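Local atomic coordinates of uncharacterized protein (Bacteroides ovatus, PDB entry 4FS7), a protein that is of unknown function but, as an extracellular leucine-rich repeat protein of the BspA type, probably binds other proteins. Residues Y11-E16 against N55-V60; Y382-E385 against K389-W392. All blocks are in the same frame, centred on the assembly; numbering follows the deposited sequence.

In the fold
The two contacts sit near the two ends of a single elongated chain, on opposite sides of its centre, with about 84 Å between their centres and about 69 Å between their nearest atoms. Contact 1 comes first and is complete before contact 2 begins. It belongs to the N-terminal mixed sheet, where strands 9-13 and 55-62 both flank strand 19-25. Contact 2 joins the loop before the last strand, 389-393, to that strand, which pairs in parallel with 370-374. They share no strand or sheet. The short parallel strands of the leucine-rich repeats lie between them. Each contact is a local site of aromatic packing near one end of the repeat array, and the two do not touch.

Contact 1 (Y11-E16 against N55-V60); sequences YNFTKE and NKYDVV
Thr-14 OG1 is hydrogen-bonded to Thr-19 OG1, at the start of strand 19-25, and the CG2 methyl of Val-60 approaches Thr-14 OG1 loosely, at 4.5 Å. The side-chain contacts across the two segments are van der Waals in kind. Phe-13 meets Tyr-57 through one corner of its ring: CE1 of Phe-13 stands 3.6 Å above one face of the tyrosine, displaced toward the rim, and lies 3.6 Å from both CE1 and CZ of Tyr-57. The ring planes are inclined at 57° with centroids 5.2 Å apart, a slanted approach that is neither a stack nor a T-shape. The CB of Phe-13 does not itself aim at the other strand; with CG turned beside the backbone N and opposite the carbonyl carbon (chi1 -59°), the ring nevertheless swings in over Tyr-57. Both side chains also touch Val-20 of strand 19-25, which lies between them. Deeper in, CE1 of the buried Tyr-11 reaches CG2 of Val-59 at 3.9 Å, the two side chains crossing at about a right angle, while Tyr-11 also packs against Pro-47 and Phe-4. Arg-83, which touches Val-60, makes a salt bridge to Glu-16 OE1. The touching parts of the short segments run 79° apart, and side chains of strands 9-13 and 55-62 meet across the strand that separates them, 19-25, in the branched or curled mixed beta sheet at the N-terminal end.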
# COMPACT_ATOMS: atom_id res chain seq x y z
N TYR A 11 -39.02 -4.47 8.38
CA TYR A 11 -39.09 -4.91 7.01
C TYR A 11 -39.65 -3.83 6.13
O TYR A 11 -40.55 -3.06 6.55
CB TYR A 11 -39.96 -6.18 6.87
CG TYR A 11 -39.43 -7.35 7.67
CD1 TYR A 11 -38.50 -8.21 7.08
CD2 TYR A 11 -39.78 -7.58 8.99
CE1 TYR A 11 -37.97 -9.26 7.78
CE2 TYR A 11 -39.28 -8.65 9.68
CZ TYR A 11 -38.32 -9.47 9.08
OH TYR A 11 -37.80 -10.52 9.83
N ASN A 12 -39.16 -3.80 4.90
CA ASN A 12 -39.72 -3.01 3.83
C ASN A 12 -40.16 -3.91 2.67
O ASN A 12 -39.45 -4.84 2.31
CB ASN A 12 -38.74 -1.97 3.28
CG ASN A 12 -38.35 -0.91 4.27
OD1 ASN A 12 -38.86 -0.85 5.37
ND2 ASN A 12 -37.34 -0.13 3.91
N PHE A 13 -41.31 -3.62 2.08
CA PHE A 13 -41.70 -4.31 0.85
C PHE A 13 -40.72 -3.99 -0.28
O PHE A 13 -40.23 -2.84 -0.40
CB PHE A 13 -43.13 -3.95 0.44
CG PHE A 13 -44.14 -4.29 1.48
CD1 PHE A 13 -44.41 -5.61 1.78
CD2 PHE A 13 -44.78 -3.30 2.19
CE1 PHE A 13 -45.31 -5.96 2.77
CE2 PHE A 13 -45.69 -3.62 3.19
CZ PHE A 13 -45.95 -4.97 3.49
N THR A 14 -40.42 -5.01 -1.08
CA THR A 14 -39.56 -4.89 -2.26
C THR A 14 -40.36 -5.22 -3.53
O THR A 14 -41.47 -5.76 -3.45
CB THR A 14 -38.22 -5.71 -2.12
OG1 THR A 14 -38.42 -7.03 -1.58
CG2 THR A 14 -37.26 -4.96 -1.19
N LYS A 15 -39.82 -4.83 -4.68
CA LYS A 15 -40.61 -4.83 -5.92
C LYS A 15 -41.08 -6.23 -6.33
O LYS A 15 -42.19 -6.38 -6.87
CB LYS A 15 -39.81 -4.19 -7.07
CG LYS A 15 -40.58 -4.09 -8.40
N GLU A 16 -40.25 -7.25 -6.12
CA GLU A 16 -40.62 -8.61 -6.47
C GLU A 16 -41.84 -9.07 -5.67
O GLU A 16 -41.91 -8.89 -4.44
CB GLU A 16 -39.44 -9.57 -6.27
CG GLU A 16 -39.68 -10.99 -6.80
CD GLU A 16 -38.51 -11.92 -6.54
OE1 GLU A 16 -37.41 -11.41 -6.24
OE2 GLU A 16 -38.67 -13.16 -6.62
N ASN A 55 -50.79 -12.42 4.58
CA ASN A 55 -49.99 -12.84 3.47
C ASN A 55 -48.58 -13.15 3.91
O ASN A 55 -48.09 -12.53 4.82
CB ASN A 55 -49.95 -11.76 2.41
CG ASN A 55 -51.27 -11.65 1.69
OD1 ASN A 55 -51.73 -12.61 1.08
ND2 ASN A 55 -51.89 -10.53 1.78
N LYS A 56 -47.99 -14.13 3.24
CA LYS A 56 -46.62 -14.49 3.53
C LYS A 56 -45.69 -13.77 2.56
O LYS A 56 -45.99 -13.60 1.39
CB LYS A 56 -46.44 -16.01 3.49
CG LYS A 56 -47.30 -16.77 4.45
CD LYS A 56 -47.16 -18.28 4.22
CE LYS A 56 -47.40 -18.67 2.76
NZ LYS A 56 -48.78 -18.34 2.28
N TYR A 57 -44.55 -13.35 3.10
CA TYR A 57 -43.53 -12.64 2.38
C TYR A 57 -42.20 -13.36 2.60
O TYR A 57 -41.82 -13.65 3.71
CB TYR A 57 -43.45 -11.19 2.87
CG TYR A 57 -44.72 -10.44 2.64
CD1 TYR A 57 -44.96 -9.80 1.44
CD2 TYR A 57 -45.69 -10.38 3.60
CE1 TYR A 57 -46.13 -9.11 1.19
CE2 TYR A 57 -46.92 -9.68 3.35
CZ TYR A 57 -47.11 -9.07 2.14
OH TYR A 57 -48.32 -8.41 1.89
N ASP A 58 -41.51 -13.59 1.51
CA ASP A 58 -40.17 -14.19 1.55
C ASP A 58 -39.15 -13.10 1.83
O ASP A 58 -39.20 -12.05 1.20
CB ASP A 58 -39.91 -14.83 0.19
CG ASP A 58 -40.85 -16.01 -0.07
OD1 ASP A 58 -40.94 -16.93 0.78
OD2 ASP A 58 -41.55 -15.99 -1.11
N VAL A 59 -38.25 -13.38 2.76
CA VAL A 59 -37.20 -12.45 3.15
C VAL A 59 -35.99 -12.72 2.24
O VAL A 59 -35.25 -13.68 2.47
CB VAL A 59 -36.89 -12.62 4.64
CG1 VAL A 59 -35.81 -11.60 5.09
CG2 VAL A 59 -38.16 -12.49 5.53
N VAL A 60 -35.81 -11.88 1.22
CA VAL A 60 -34.87 -12.15 0.16
C VAL A 60 -33.67 -11.22 0.08
O VAL A 60 -32.77 -11.45 -0.71
CB VAL A 60 -35.57 -12.22 -1.21
CG1 VAL A 60 -36.67 -13.28 -1.17
CG2 VAL A 60 -36.12 -10.87 -1.64

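Contact 2 (Y382-E385 against K389-W392); sequences YDFE and KFKW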
# COMPACT_ATOMS: atom_id res chain seq x y z
N TYR A 382 31.41 27.46 -5.02
CA TYR A 382 30.56 28.03 -3.98
C TYR A 382 29.50 27.07 -3.44
O TYR A 382 28.90 27.34 -2.39
CB TYR A 382 29.88 29.30 -4.50
CG TYR A 382 30.82 30.28 -5.14
CD1 TYR A 382 31.78 30.91 -4.38
CD2 TYR A 382 30.77 30.54 -6.50
CE1 TYR A 382 32.67 31.82 -4.96
CE2 TYR A 382 31.64 31.45 -7.11
CZ TYR A 382 32.60 32.05 -6.33
OH TYR A 382 33.48 32.93 -6.93
N ASP A 383 29.36 25.93 -4.12
CA ASP A 383 28.39 24.91 -3.74
C ASP A 383 28.96 23.84 -2.82
O ASP A 383 28.29 22.87 -2.49
CB ASP A 383 27.76 24.36 -5.00
CG ASP A 383 27.02 25.47 -5.75
OD1 ASP A 383 26.12 26.09 -5.13
OD2 ASP A 383 27.40 25.80 -6.88
N PHE A 384 30.20 24.07 -2.40
CA PHE A 384 30.89 23.29 -1.38
C PHE A 384 31.09 24.10 -0.12
O PHE A 384 31.05 25.35 -0.16
CB PHE A 384 32.27 22.87 -1.88
CG PHE A 384 32.25 21.96 -3.09
CD1 PHE A 384 32.01 22.46 -4.33
CD2 PHE A 384 32.51 20.60 -2.99
CE1 PHE A 384 32.00 21.65 -5.48
CE2 PHE A 384 32.50 19.80 -4.13
CZ PHE A 384 32.26 20.33 -5.36
N GLU A 385 31.37 23.44 0.99
CA GLU A 385 31.82 24.15 2.18
C GLU A 385 33.08 24.93 1.90
O GLU A 385 33.89 24.54 1.08
CB GLU A 385 32.07 23.15 3.31
CG GLU A 385 30.77 22.56 3.84
CD GLU A 385 29.94 23.59 4.58
OE1 GLU A 385 30.53 24.17 5.54
OE2 GLU A 385 28.74 23.83 4.26
N LYS A 389 39.18 22.19 -0.15
CA LYS A 389 40.30 22.61 -1.00
C LYS A 389 40.18 21.96 -2.36
O LYS A 389 39.75 20.78 -2.45
CB LYS A 389 41.63 22.25 -0.35
CG LYS A 389 41.87 22.87 1.00
CD LYS A 389 41.62 24.38 1.08
CE LYS A 389 42.04 25.00 2.45
NZ LYS A 389 40.94 25.08 3.50
N PHE A 390 40.51 22.72 -3.40
CA PHE A 390 40.35 22.29 -4.78
C PHE A 390 41.69 22.16 -5.48
O PHE A 390 42.57 23.01 -5.33
CB PHE A 390 39.48 23.29 -5.57
CG PHE A 390 38.10 23.44 -5.03
CD1 PHE A 390 37.10 22.63 -5.46
CD2 PHE A 390 37.83 24.40 -4.05
CE1 PHE A 390 35.82 22.74 -4.93
CE2 PHE A 390 36.56 24.53 -3.56
CZ PHE A 390 35.57 23.69 -3.97
N LYS A 391 41.79 21.13 -6.29
CA LYS A 391 42.84 21.01 -7.30
C LYS A 391 42.19 21.19 -8.66
O LYS A 391 41.30 20.42 -9.04
CB LYS A 391 43.53 19.65 -7.20
CG LYS A 391 44.45 19.58 -5.99
CD LYS A 391 45.24 18.28 -5.93
CE LYS A 391 46.16 18.10 -7.13
NZ LYS A 391 47.21 17.05 -6.90
N TRP A 392 42.61 22.22 -9.39
CA TRP A 392 42.00 22.62 -10.62
C TRP A 392 42.71 22.05 -11.83
O TRP A 392 43.93 22.19 -11.96
CB TRP A 392 41.99 24.14 -10.71
CG TRP A 392 41.22 24.75 -9.59
CD1 TRP A 392 41.72 25.47 -8.52
CD2 TRP A 392 39.81 24.68 -9.39
NE1 TRP A 392 40.70 25.85 -7.68
CE2 TRP A 392 39.51 25.40 -8.21
CE3 TRP A 392 38.75 24.11 -10.11
CZ2 TRP A 392 38.21 25.55 -7.74
CZ3 TRP A 392 37.48 24.24 -9.63
CH2 TRP A 392 37.22 24.96 -8.45
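Phe-390 drives the edge of its ring into one face of Phe-384 in a T-shaped pair, with planes 89° apart and centroids separated by 5.2 Å. Two atoms make the approach. CZ of Phe-390 lies 3.8 Å from both CG and CD1 of Phe-384, and CE1 of Phe-390 stands 3.8 Å above the same ring plane, offset toward its rim. A chi1 of -61° sets the Phe-390 ring off on the side of its backbone N, and from there it extends to Phe-384. The CB of Phe-384 points toward segment 389-392, and with chi1 at -63° and chi2 at 77° its ring turns a face to the incoming edge. Phe-384 also stacks on Phe-362, twenty-two residues earlier, a spacing consistent with equivalent positions in successive BspA-type leucine-rich repeats, and it packs on Leu-368. Phe-390 comes from strand 389-393, which runs parallel to strand 370-374, and its side chain touches Val-371 there. Replacing Phe-384 by an alanine would probably leave the edge of Phe-390 without a ring face to lie on and deprive Phe-362 of its stacking partner. On the strand itself, CB of Phe-390 lies 3.2 Å above the plane of the Trp-392 ring, toward its rim.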